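Local coordinates for protein LamCAT (Aquimarina, PDB 6JH5) that probably hydrolyses laminarin, a beta-1,3-linked glucan, as a calcium-binding marine bacterial enzyme of glycoside hydrolase family 16, at residues 42-45 and 50-53; 85-90 and 97-102; 119-124 and 130-135; 149-154 and 158-163; 168-171 and 176-179. One frame throughout, in Å; residues are numbered along the deposited sequence. Where two conformers were deposited one is given.

How the interactions relate
Interactions 2 and 3 lie nearest the middle of the chain, interaction 1 packs further out, and interaction 5, on the opposite side of the centre from it, is partly exposed. Interactions 1 and 5 each tie neighbouring strands of a hairpin, by backbone bonds with a water in the first and an aromatic cluster in the second. Interaction 2 has no hydrogen bond across it: it is side chains meeting between two layers. Interaction 3 adds a water-linked carboxylate to its backbone pair, and interaction 4 closes a loop with a histidine. Strand 95-103 bonds to residues 120-122, joining interactions 2 and 3, while strand 158-164 runs between 81-88 and 168-173, linking interactions 2, 4 and 5.

Interaction 1: residues 42-45 and 50-53; sequences ENAT and NLVI
Val52 O is gripped by three groups. Thr45 N donates to Val52 O over 3.1 Å. Water 1 donates to Val52 O over 3.0 Å, and the CA-H of Ala44 adds a weaker contact, CA to Val52 O 3.5 Å. The return bond, from Val52 N to Thr45 O, is 2.8 Å long and nearly straight, with 173° at the hydrogen. Thr45 and Val52 are thus an antiparallel hydrogen-bonded pair of the hairpin 44-47/50-60, and Ala44 and Ile53 form the adjoining non-hydrogen-bonded pair. A chi1 of 61° sets Thr45 OG1 between its own backbone N and carbonyl carbon, where it rests against Val52 CB at 3.5 Å and bonds water 1 at 2.8 Å. The same water therefore ties the threonine hydroxyl to the carbonyl of the partner strand. On the other face Ala44 CB is a loose 4.4 Å from Leu51 CD1, and both residues also pack on Ile16 and strand 63-71. Asn50, at the start of its strand, bonds Tyr157 and touches Asp226, a ligand of the bound calcium ion. The pairing is consequently carried by main-chain groups, with a water, itself bonded to Thr45 OG1, adding a second donor to the Val52 carbonyl.

Interaction 2: residues 85-90 and 97-102; sequences ARIAMP and PAFWML
The Phe99 ring carries the Ala85 methyl over one face: CB lies 3.7 Å from the ring centroid and 20° off the normal, a CH-pi contact displaced toward CE2, which it approaches to 3.5 Å. Ile87 reaches the same residue obliquely, through CD1, which sits 3.8 Å from Phe99 CB at the root of the ring. These contacts lie between two layers of the beta sandwich (jelly roll) characteristic of family 16 enzymes. Segments 85-90 and 97-99 run in nearly opposite directions, and no hydrogen bond joins them; their CA atoms are 7.9 Å apart at Ala85 and Phe99, and the Phe99 ring spans most of that gap, where the Ala85 methyl meets it. Chi1 of Phe99 is 169°, which turns CG away from the backbone N and extends the ring toward Ala85. Val228 of strand 221-232 and Ile119 add to the apolar surroundings of Phe99, and Tyr160 of strand 158-164 packs on Ile87 and Met89. Where strand 81-88 has given way to loop, Met89 crosses the Pro97 ring at about a right angle. Its chain bends at the sulfur, and SD rests 3.7 Å from Pro97 CG.

Interaction 3: residues 119-124 and 130-135; sequences IMEHVN and HGTIHW
His130 holds its CG beside the backbone N (chi1 -56°), which places the imidazole edge next to the Glu121 carbonyl, CD2 to Glu121 O 3.8 Å; NE2 of this ring hydrogen-bonds Glu126. Glu121 in turn has CG opposite its carbonyl carbon (chi1 -78°) and an extended chi2 of 178°, so its carboxylate stretches away from the strand toward the side chains of segment 130-135. The backbones are joined as one antiparallel hydrogen-bonded pair, with Glu121 N to His130 O and His130 N to Glu121 O both 3.0 Å. Two waters carry the contact further. Water 2 donates to Glu121 OE1 at 2.7 Å and bonds Thr132 OG1, itself also hydrogen-bonded to Ser146 OG, at 2.7 Å; water 3 donates to the same OE1 at 2.7 Å and meets His134 NE2 in the plane of its ring at 2.9 Å. The second oxygen, OE2, is bonded by Trp96 NE1, while Trp209 packs on Glu121 and meets His130 edge-to-face. Just before Glu121, Ile119 and Met120 both face Phe99 in a classic beta bulge. Glu116, Asp118 and Glu121 lie in the Glu-Ile-Asp-Ile-Met-Glu sequence that in family 16 relatives carries the catalytic acids. The carboxylate is thus held on both oxygens, by an indole N-H on OE2 and two ordered waters on OE1, consistent with a place in the active-site cleft.

Interaction 4: residues 149-154 and 158-163; sequences IPVSSV and HIYTIE
His158 NE2 makes the one direct hydrogen bond of the contact, donating to Ser153 O over 2.8 Å. The acceptor lies in the plane of the imidazole, but the bond is bent, with 132° at the hydrogen, and the nitrogen stands well above the plane of the Ser153 carbonyl. ND1 on the other side of the ring bonds a carboxylate oxygen of Asp174, so both ring nitrogens are engaged and the rotation of the ring is fixed; the neighbouring carboxylate would probably favour a protonated imidazole. Apolar contact comes from Val151, whose CG1 lies over one face of this ring, 3.8 Å from its centroid and 18° off the normal, a CH-pi contact shifted toward NE2 at 3.6 Å. Chi1 of -179° carries that methyl away from the valine backbone N, and the valine and histidine side chains run antiparallel alongside one another. The same CG1 is a more distant 4.3 Å from Tyr160 OH. A water provides the third link: water 4 lies 2.8 Å from Val154 O and 2.7 Å from Tyr160 OH, near the plane of the tyrosine ring. Together these contacts close the short loop that leaves strand 142-150 and enters strand 158-164. Val151 and Val154 pack on Thr129 of strand 128-136, while backbone bonds join Val154 to Met89 and His158 to Ile87. The loop so passes from the neighbourhood of strand 128-136 to the edge of strand 81-88, and strand 168-173 follows as the next neighbour of strand 158-164.

Interaction 5: residues 168-171 and 176-179; sequences VIKW and NLYH
Trp171 and His179 extend alongside each other in a common direction, with the imidazole tilted over one indole face: His179 CD2 stands 3.3 Å above the plane, nearer the rim than the middle. In this hairpin of strands 168-173 and 176-182 the two rings are oblique, their planes at 40° and the centroid of the six-membered indole ring 4.4 Å from that of His179. Ile169 CG2 lies over the opposite face, so the indole is sandwiched. Tyr178 approaches differently, crossing at the root of the tryptophan, where its CZ is 3.5 Å from Trp171 CB; its ring is turned 58° from the five-membered indole ring. Backbone bonds hold the three aromatic residues in place. Trp171 N donates to His179 O at 2.9 Å, whereas Trp171 O accepts from Tyr178 N at 3.1 Å, so two successive residues face one, as in a classic beta bulge. The ring nitrogens find backbone carbonyls outside the hairpin, Trp171 NE1 on Asp118 O and His179 NE2 on Tyr145 O, tying the cluster to strands 116-118 and 142-150. On the outward side the chains of Lys170 and Leu177 cross, Leu177 CD1 resting 3.8 Å from Lys170 CB.

Interaction 1: residues 42-45 and 50-53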
# COMPACT_ATOMS: atom_id res chain seq x y z
N GLU A 42 12.20 -6.41 -12.14
CA GLU A 42 11.76 -7.40 -13.15
C GLU A 42 10.38 -7.98 -12.84
O GLU A 42 9.70 -8.37 -13.73
CB GLU A 42 12.78 -8.51 -13.30
CG GLU A 42 14.02 -8.04 -14.02
CD GLU A 42 15.11 -7.51 -13.12
OE1 GLU A 42 14.84 -7.17 -11.99
OE2 GLU A 42 16.22 -7.44 -13.59
N ASN A 43 9.99 -7.91 -11.57
CA ASN A 43 8.69 -8.46 -11.14
C ASN A 43 7.54 -7.50 -11.47
O ASN A 43 6.42 -7.86 -11.22
CB ASN A 43 8.71 -8.86 -9.68
CG ASN A 43 9.63 -10.03 -9.42
OD1 ASN A 43 10.82 -9.91 -9.58
ND2 ASN A 43 9.07 -11.15 -9.03
N ALA A 44 7.86 -6.33 -12.01
CA ALA A 44 6.84 -5.35 -12.42
C ALA A 44 6.83 -5.22 -13.94
O ALA A 44 7.84 -4.99 -14.51
CB ALA A 44 7.10 -4.01 -11.77
N THR A 45 5.66 -5.42 -14.51
CA THR A 45 5.43 -5.34 -15.96
C THR A 45 4.09 -4.65 -16.21
O THR A 45 3.38 -4.37 -15.27
CB THR A 45 5.40 -6.73 -16.60
OG1 THR A 45 4.34 -7.50 -16.04
CG2 THR A 45 6.72 -7.45 -16.48
N ASN A 50 -2.61 -2.77 -17.66
CA ASN A 50 -2.59 -2.92 -16.19
C ASN A 50 -1.15 -3.08 -15.73
O ASN A 50 -0.40 -3.71 -16.41
CB ASN A 50 -3.18 -4.25 -15.76
CG ASN A 50 -4.67 -4.30 -15.56
OD1 ASN A 50 -5.17 -5.27 -14.99
ND2 ASN A 50 -5.39 -3.34 -16.08
N LEU A 51 -0.84 -2.50 -14.58
CA LEU A 51 0.44 -2.82 -13.93
C LEU A 51 0.28 -4.25 -13.41
O LEU A 51 -0.78 -4.56 -12.90
CB LEU A 51 0.68 -1.88 -12.74
CG LEU A 51 1.72 -2.35 -11.73
CD1 LEU A 51 3.13 -2.27 -12.30
CD2 LEU A 51 1.63 -1.52 -10.47
N VAL A 52 1.28 -5.07 -13.63
CA VAL A 52 1.26 -6.43 -13.07
C VAL A 52 2.43 -6.55 -12.12
O VAL A 52 3.52 -6.39 -12.56
CB VAL A 52 1.41 -7.49 -14.16
CG1 VAL A 52 1.36 -8.89 -13.57
CG2 VAL A 52 0.36 -7.32 -15.23
N ILE A 53 2.15 -6.81 -10.85
CA ILE A 53 3.23 -7.14 -9.90
C ILE A 53 3.15 -8.66 -9.73
O ILE A 53 2.14 -9.12 -9.31
CB ILE A 53 3.05 -6.40 -8.57
CG1 ILE A 53 3.37 -4.92 -8.74
CG2 ILE A 53 3.93 -7.04 -7.52
CD1 ILE A 53 3.21 -4.10 -7.49
O HOH W 1 4.94 -8.77 -13.64

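Interaction 2: residues 85-90 and 97-102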
# COMPACT_ATOMS: atom_id res chain seq x y z
N ALA A 85 -7.11 3.46 -6.14
CA ALA A 85 -6.56 2.53 -7.14
C ALA A 85 -7.57 1.42 -7.39
O ALA A 85 -8.24 1.06 -6.47
CB ALA A 85 -5.25 1.96 -6.67
N ARG A 86 -7.63 0.94 -8.61
CA ARG A 86 -8.50 -0.20 -8.97
C ARG A 86 -7.57 -1.41 -9.04
O ARG A 86 -6.72 -1.40 -9.87
CB ARG A 86 -9.17 0.07 -10.30
CG ARG A 86 -10.11 -1.03 -10.75
CD ARG A 86 -11.08 -0.56 -11.81
NE ARG A 86 -11.98 -1.63 -12.17
CZ ARG A 86 -11.89 -2.40 -13.23
NH1 ARG A 86 -10.94 -2.23 -14.12
NH2 ARG A 86 -12.75 -3.38 -13.41
N ILE A 87 -7.74 -2.34 -8.10
CA ILE A 87 -6.80 -3.47 -7.91
C ILE A 87 -7.53 -4.80 -7.84
O ILE A 87 -8.56 -4.84 -7.24
CB ILE A 87 -6.08 -3.25 -6.57
CG1 ILE A 87 -5.42 -1.88 -6.52
CG2 ILE A 87 -5.08 -4.35 -6.28
CD1 ILE A 87 -4.73 -1.61 -5.20
N ALA A 88 -6.93 -5.80 -8.46
CA ALA A 88 -7.32 -7.21 -8.38
C ALA A 88 -6.10 -7.91 -7.79
O ALA A 88 -5.05 -7.70 -8.27
CB ALA A 88 -7.70 -7.76 -9.74
N MET A 89 -6.29 -8.67 -6.73
CA MET A 89 -5.10 -9.25 -6.09
C MET A 89 -5.28 -10.74 -5.86
O MET A 89 -6.37 -11.18 -5.76
CB MET A 89 -4.83 -8.55 -4.75
CG MET A 89 -5.84 -8.87 -3.68
SD MET A 89 -5.81 -7.61 -2.37
CE MET A 89 -6.86 -6.34 -3.06
N PRO A 90 -4.19 -11.50 -5.71
CA PRO A 90 -4.30 -12.92 -5.44
C PRO A 90 -4.75 -13.15 -3.99
O PRO A 90 -4.66 -12.31 -3.19
CB PRO A 90 -2.89 -13.48 -5.60
CG PRO A 90 -2.01 -12.33 -5.90
CD PRO A 90 -2.81 -11.05 -5.75
N PRO A 97 -0.52 -8.31 -0.22
CA PRO A 97 -0.61 -7.16 -1.10
C PRO A 97 -0.98 -5.87 -0.34
O PRO A 97 -1.66 -5.93 0.62
CB PRO A 97 -1.67 -7.53 -2.15
CG PRO A 97 -2.34 -8.78 -1.64
CD PRO A 97 -1.61 -9.25 -0.41
N ALA A 98 -0.51 -4.74 -0.85
CA ALA A 98 -0.80 -3.45 -0.21
C ALA A 98 -0.74 -2.27 -1.18
O ALA A 98 0.03 -2.28 -2.11
CB ALA A 98 0.15 -3.23 0.94
N PHE A 99 -1.57 -1.29 -0.88
CA PHE A 99 -1.62 0.05 -1.52
C PHE A 99 -1.61 1.02 -0.34
O PHE A 99 -2.49 0.98 0.46
CB PHE A 99 -2.87 0.12 -2.40
CG PHE A 99 -3.25 1.48 -2.93
CD1 PHE A 99 -2.32 2.32 -3.48
CD2 PHE A 99 -4.56 1.87 -2.90
CE1 PHE A 99 -2.70 3.56 -3.97
CE2 PHE A 99 -4.94 3.11 -3.38
CZ PHE A 99 -4.01 3.94 -3.93
N TRP A 100 -0.59 1.88 -0.30
CA TRP A 100 -0.42 2.63 0.95
C TRP A 100 0.43 3.88 0.73
O TRP A 100 0.76 4.17 -0.38
CB TRP A 100 0.19 1.69 1.99
CG TRP A 100 1.47 0.97 1.62
CD1 TRP A 100 1.68 0.09 0.61
CD2 TRP A 100 2.70 1.00 2.37
NE1 TRP A 100 2.95 -0.41 0.65
CE2 TRP A 100 3.59 0.12 1.73
CE3 TRP A 100 3.12 1.69 3.50
CZ2 TRP A 100 4.89 -0.08 2.19
CZ3 TRP A 100 4.40 1.47 3.97
CH2 TRP A 100 5.27 0.60 3.32
N MET A 101 0.58 4.65 1.81
CA MET A 101 1.31 5.93 1.75
C MET A 101 2.20 6.08 2.98
O MET A 101 1.85 5.59 3.99
CB MET A 101 0.33 7.11 1.74
CG MET A 101 -0.69 7.00 0.64
SD MET A 101 -1.77 8.49 0.53
CE MET A 101 -0.73 9.59 -0.44
N LEU A 102 3.29 6.81 2.80
CA LEU A 102 4.23 7.15 3.90
C LEU A 102 4.51 8.65 3.84
O LEU A 102 4.53 9.19 2.79
CB LEU A 102 5.55 6.40 3.74
CG LEU A 102 5.54 4.94 4.16
CD1 LEU A 102 6.81 4.26 3.68
CD2 LEU A 102 5.38 4.78 5.66

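Interaction 3: residues 119-124 and 130-135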
# COMPACT_ATOMS: atom_id res chain seq x y z
N ILE A 119 -4.06 2.25 2.58
CA ILE A 119 -5.38 2.40 1.91
C ILE A 119 -6.01 1.02 1.74
O ILE A 119 -7.19 0.91 1.86
CB ILE A 119 -5.17 3.13 0.58
CG1 ILE A 119 -4.53 4.50 0.84
CG2 ILE A 119 -6.50 3.28 -0.14
CD1 ILE A 119 -4.03 5.19 -0.42
N MET A 120 -5.18 0.05 1.39
CA MET A 120 -5.63 -1.35 1.26
C MET A 120 -4.50 -2.28 1.70
O MET A 120 -3.40 -2.11 1.25
CB MET A 120 -5.99 -1.69 -0.20
CG MET A 120 -6.52 -3.10 -0.43
SD MET A 120 -5.30 -4.46 -0.39
CE MET A 120 -4.30 -4.08 -1.83
N GLU A 121 -4.84 -3.18 2.61
CA GLU A 121 -3.97 -4.33 2.91
C GLU A 121 -4.83 -5.59 2.90
O GLU A 121 -5.93 -5.52 3.33
CB GLU A 121 -3.23 -4.23 4.23
CG GLU A 121 -2.04 -3.31 4.15
CD GLU A 121 -1.38 -3.22 5.51
OE1 GLU A 121 -1.97 -2.60 6.37
OE2 GLU A 121 -0.35 -3.86 5.69
N HIS A 122 -4.27 -6.67 2.40
CA HIS A 122 -4.97 -7.97 2.45
C HIS A 122 -3.95 -9.03 2.86
O HIS A 122 -2.83 -8.91 2.46
CB HIS A 122 -5.60 -8.33 1.10
CG HIS A 122 -6.32 -9.63 1.11
ND1 HIS A 122 -5.75 -10.78 0.66
CD2 HIS A 122 -7.53 -9.97 1.58
CE1 HIS A 122 -6.60 -11.76 0.82
NE2 HIS A 122 -7.68 -11.30 1.36
N VAL A 123 -4.38 -10.02 3.63
CA VAL A 123 -3.44 -11.12 3.99
C VAL A 123 -4.10 -12.47 3.74
O VAL A 123 -5.29 -12.59 3.88
CB VAL A 123 -2.94 -11.08 5.45
CG1 VAL A 123 -1.96 -9.95 5.72
CG2 VAL A 123 -4.09 -11.06 6.42
N ASN A 124 -3.26 -13.40 3.35
CA ASN A 124 -3.68 -14.81 3.25
C ASN A 124 -4.92 -14.95 2.37
O ASN A 124 -4.91 -14.45 1.30
CB ASN A 124 -3.81 -15.36 4.67
CG ASN A 124 -2.50 -15.38 5.41
OD1 ASN A 124 -1.47 -15.59 4.82
ND2 ASN A 124 -2.55 -15.13 6.70
N HIS A 130 -8.27 -4.38 4.83
CA HIS A 130 -8.04 -3.50 5.99
C HIS A 130 -7.53 -2.13 5.58
O HIS A 130 -6.86 -2.03 4.58
CB HIS A 130 -7.00 -4.15 6.90
CG HIS A 130 -7.35 -5.53 7.34
ND1 HIS A 130 -7.94 -5.79 8.53
CD2 HIS A 130 -7.18 -6.72 6.75
CE1 HIS A 130 -8.15 -7.07 8.64
NE2 HIS A 130 -7.69 -7.66 7.57
N GLY A 131 -7.91 -1.14 6.37
CA GLY A 131 -7.48 0.26 6.21
C GLY A 131 -6.94 0.73 7.54
O GLY A 131 -7.58 0.48 8.50
N THR A 132 -5.72 1.25 7.55
CA THR A 132 -5.08 1.55 8.85
C THR A 132 -4.20 2.81 8.80
O THR A 132 -3.71 3.13 7.76
CB THR A 132 -4.13 0.39 9.18
OG1 THR A 132 -4.84 -0.83 9.03
CG2 THR A 132 -3.52 0.41 10.57
N ILE A 133 -4.07 3.47 9.94
CA ILE A 133 -3.02 4.52 10.09
C ILE A 133 -2.06 4.07 11.20
O ILE A 133 -2.49 3.47 12.15
CB ILE A 133 -3.55 5.94 10.38
CG1 ILE A 133 -4.69 5.97 11.40
CG2 ILE A 133 -3.86 6.69 9.09
CD1 ILE A 133 -5.03 7.36 11.87
N HIS A 134 -0.78 4.33 10.97
CA HIS A 134 0.29 4.10 11.96
C HIS A 134 1.02 5.43 12.15
O HIS A 134 1.24 6.10 11.20
CB HIS A 134 1.32 3.06 11.52
CG HIS A 134 0.75 1.77 11.04
ND1 HIS A 134 0.80 0.64 11.80
CD2 HIS A 134 0.19 1.43 9.87
CE1 HIS A 134 0.25 -0.34 11.12
NE2 HIS A 134 -0.12 0.12 9.94
N TRP A 135 1.40 5.70 13.39
CA TRP A 135 2.11 6.96 13.70
C TRP A 135 2.77 6.85 15.08
O TRP A 135 2.70 5.83 15.70
CB TRP A 135 1.17 8.17 13.58
CG TRP A 135 0.15 8.35 14.67
CD1 TRP A 135 0.18 9.28 15.66
CD2 TRP A 135 -1.08 7.64 14.83
NE1 TRP A 135 -0.94 9.18 16.44
CE2 TRP A 135 -1.73 8.18 15.96
CE3 TRP A 135 -1.70 6.59 14.14
CZ2 TRP A 135 -2.95 7.72 16.41
CZ3 TRP A 135 -2.89 6.11 14.61
CH2 TRP A 135 -3.51 6.67 15.72
O HOH W 2 -4.55 -1.76 6.49
O HOH W 3 -1.28 -2.33 8.99

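Interaction 4: residues 149-154 and 158-163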
# COMPACT_ATOMS: atom_id res chain seq x y z
N ILE A 149 -13.39 -4.29 6.05
CA ILE A 149 -14.68 -4.45 5.33
C ILE A 149 -14.67 -5.80 4.62
O ILE A 149 -13.70 -6.16 4.08
CB ILE A 149 -14.89 -3.29 4.35
CG1 ILE A 149 -16.27 -3.37 3.70
CG2 ILE A 149 -13.79 -3.24 3.31
CD1 ILE A 149 -16.59 -2.21 2.83
N PRO A 150 -15.78 -6.55 4.65
CA PRO A 150 -15.82 -7.79 3.92
C PRO A 150 -15.74 -7.55 2.42
O PRO A 150 -16.34 -6.65 1.93
CB PRO A 150 -17.22 -8.34 4.23
CG PRO A 150 -17.55 -7.71 5.55
CD PRO A 150 -16.99 -6.30 5.44
N VAL A 151 -14.87 -8.32 1.79
CA VAL A 151 -14.73 -8.32 0.32
C VAL A 151 -14.72 -9.79 -0.05
O VAL A 151 -13.77 -10.45 0.26
CB VAL A 151 -13.45 -7.59 -0.11
CG1 VAL A 151 -13.33 -7.57 -1.61
CG2 VAL A 151 -13.43 -6.18 0.44
N SER A 152 -15.82 -10.24 -0.64
CA SER A 152 -15.78 -11.71 -1.05
C SER A 152 -14.86 -12.27 -2.17
O SER A 152 -14.46 -13.41 -2.10
CB SER A 152 -17.17 -12.23 -1.15
OG SER A 152 -17.86 -11.53 -2.13
N SER A 153 -14.55 -11.38 -3.10
CA SER A 153 -13.69 -11.65 -4.26
C SER A 153 -12.61 -10.57 -4.38
O SER A 153 -12.69 -9.75 -5.24
CB SER A 153 -14.58 -11.70 -5.45
OG SER A 153 -13.84 -12.00 -6.58
N VAL A 154 -11.53 -10.71 -3.61
CA VAL A 154 -10.41 -9.74 -3.74
C VAL A 154 -9.68 -9.98 -5.06
O VAL A 154 -8.95 -9.12 -5.47
CB VAL A 154 -9.42 -9.74 -2.56
CG1 VAL A 154 -10.14 -9.44 -1.26
CG2 VAL A 154 -8.62 -11.03 -2.47
N HIS A 158 -11.53 -4.22 -7.52
CA HIS A 158 -12.27 -3.37 -6.55
C HIS A 158 -11.56 -2.02 -6.47
O HIS A 158 -10.43 -1.93 -6.81
CB HIS A 158 -12.35 -4.02 -5.17
CG HIS A 158 -13.19 -5.25 -5.13
ND1 HIS A 158 -14.53 -5.21 -4.90
CD2 HIS A 158 -12.88 -6.55 -5.28
CE1 HIS A 158 -15.01 -6.43 -4.93
NE2 HIS A 158 -14.03 -7.26 -5.13
N ILE A 159 -12.30 -1.00 -6.07
CA ILE A 159 -11.70 0.35 -5.97
C ILE A 159 -11.41 0.66 -4.50
O ILE A 159 -12.32 0.65 -3.74
CB ILE A 159 -12.65 1.37 -6.58
CG1 ILE A 159 -13.05 0.93 -7.99
CG2 ILE A 159 -12.05 2.77 -6.54
CD1 ILE A 159 -11.98 1.09 -8.96
N TYR A 160 -10.15 0.89 -4.19
CA TYR A 160 -9.70 1.16 -2.81
C TYR A 160 -9.37 2.65 -2.72
O TYR A 160 -8.59 3.09 -3.47
CB TYR A 160 -8.51 0.27 -2.49
CG TYR A 160 -8.87 -1.19 -2.57
CD1 TYR A 160 -9.52 -1.80 -1.52
CD2 TYR A 160 -8.64 -1.92 -3.70
CE1 TYR A 160 -9.87 -3.13 -1.57
CE2 TYR A 160 -8.97 -3.26 -3.76
CZ TYR A 160 -9.61 -3.86 -2.70
OH TYR A 160 -9.97 -5.16 -2.76
N THR A 161 -10.03 3.34 -1.80
CA THR A 161 -9.91 4.80 -1.75
C THR A 161 -9.78 5.33 -0.32
O THR A 161 -10.31 4.75 0.58
CB THR A 161 -11.24 5.38 -2.28
OG1 THR A 161 -11.58 4.81 -3.54
CG2 THR A 161 -11.32 6.89 -2.39
N ILE A 162 -9.07 6.45 -0.22
CA ILE A 162 -9.13 7.29 0.99
C ILE A 162 -9.52 8.69 0.57
O ILE A 162 -9.22 9.06 -0.50
CB ILE A 162 -7.83 7.35 1.82
CG1 ILE A 162 -6.62 7.78 0.99
CG2 ILE A 162 -7.62 6.05 2.57
CD1 ILE A 162 -5.48 8.32 1.79
N GLU A 163 -10.24 9.36 1.45
CA GLU A 163 -10.50 10.81 1.33
C GLU A 163 -9.81 11.39 2.56
O GLU A 163 -10.07 10.94 3.61
CB GLU A 163 -11.98 11.14 1.23
CG GLU A 163 -12.59 10.71 -0.09
CD GLU A 163 -14.05 11.05 -0.17
OE1 GLU A 163 -14.52 11.72 0.72
OE2 GLU A 163 -14.68 10.62 -1.08
O HOH W 4 -9.51 -6.42 -5.09

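Interaction 5: residues 168-171 and 176-179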
# COMPACT_ATOMS: atom_id res chain seq x y z
N VAL A 168 -9.92 14.81 8.73
CA VAL A 168 -10.21 13.36 8.80
C VAL A 168 -9.59 12.56 7.65
O VAL A 168 -9.23 13.12 6.67
CB VAL A 168 -11.73 13.24 8.73
CG1 VAL A 168 -12.24 13.50 7.31
CG2 VAL A 168 -12.26 11.93 9.25
N ILE A 169 -9.47 11.26 7.88
CA ILE A 169 -9.15 10.30 6.81
C ILE A 169 -10.31 9.31 6.81
O ILE A 169 -10.69 8.88 7.85
CB ILE A 169 -7.82 9.57 7.05
CG1 ILE A 169 -6.67 10.57 7.13
CG2 ILE A 169 -7.61 8.53 5.95
CD1 ILE A 169 -5.40 9.98 7.67
N LYS A 170 -10.87 9.08 5.63
CA LYS A 170 -11.97 8.12 5.46
C LYS A 170 -11.53 7.05 4.45
O LYS A 170 -10.91 7.41 3.51
CB LYS A 170 -13.20 8.84 4.94
CG LYS A 170 -13.91 9.73 5.94
CD LYS A 170 -15.02 10.48 5.24
CE LYS A 170 -15.94 11.23 6.15
NZ LYS A 170 -17.16 11.64 5.42
N TRP A 171 -11.89 5.81 4.70
CA TRP A 171 -11.52 4.65 3.86
C TRP A 171 -12.76 4.04 3.21
O TRP A 171 -13.74 3.86 3.86
CB TRP A 171 -10.83 3.56 4.68
CG TRP A 171 -9.41 3.78 5.11
CD1 TRP A 171 -8.30 3.20 4.58
CD2 TRP A 171 -8.95 4.55 6.22
NE1 TRP A 171 -7.19 3.58 5.26
CE2 TRP A 171 -7.56 4.41 6.28
CE3 TRP A 171 -9.58 5.38 7.16
CZ2 TRP A 171 -6.80 5.03 7.25
CZ3 TRP A 171 -8.83 5.99 8.12
CH2 TRP A 171 -7.45 5.83 8.16
N ASN A 176 -17.88 2.25 -0.48
CA ASN A 176 -18.50 1.90 0.82
C ASN A 176 -17.55 2.32 1.95
O ASN A 176 -16.49 1.80 2.02
CB ASN A 176 -18.84 0.42 0.88
CG ASN A 176 -19.82 0.01 -0.20
OD1 ASN A 176 -19.60 -0.95 -0.91
ND2 ASN A 176 -20.88 0.75 -0.32
N LEU A 177 -18.01 3.24 2.79
CA LEU A 177 -17.19 3.75 3.92
C LEU A 177 -17.10 2.66 4.99
O LEU A 177 -18.11 2.12 5.33
CB LEU A 177 -17.88 4.99 4.49
CG LEU A 177 -17.24 5.59 5.73
CD1 LEU A 177 -15.88 6.14 5.38
CD2 LEU A 177 -18.12 6.68 6.30
N TYR A 178 -15.89 2.34 5.44
CA TYR A 178 -15.74 1.31 6.49
C TYR A 178 -14.78 1.73 7.61
O TYR A 178 -14.74 1.07 8.59
CB TYR A 178 -15.30 -0.01 5.86
CG TYR A 178 -13.90 0.01 5.34
CD1 TYR A 178 -13.65 0.48 4.07
CD2 TYR A 178 -12.84 -0.37 6.12
CE1 TYR A 178 -12.37 0.53 3.58
CE2 TYR A 178 -11.55 -0.34 5.64
CZ TYR A 178 -11.31 0.13 4.37
OH TYR A 178 -10.05 0.18 3.88
N HIS A 179 -14.01 2.79 7.42
CA HIS A 179 -13.06 3.22 8.48
C HIS A 179 -12.90 4.74 8.41
O HIS A 179 -13.05 5.28 7.36
CB HIS A 179 -11.73 2.47 8.36
CG HIS A 179 -10.76 2.68 9.47
ND1 HIS A 179 -11.11 2.63 10.78
CD2 HIS A 179 -9.43 2.90 9.45
CE1 HIS A 179 -10.05 2.82 11.52
NE2 HIS A 179 -9.02 2.99 10.74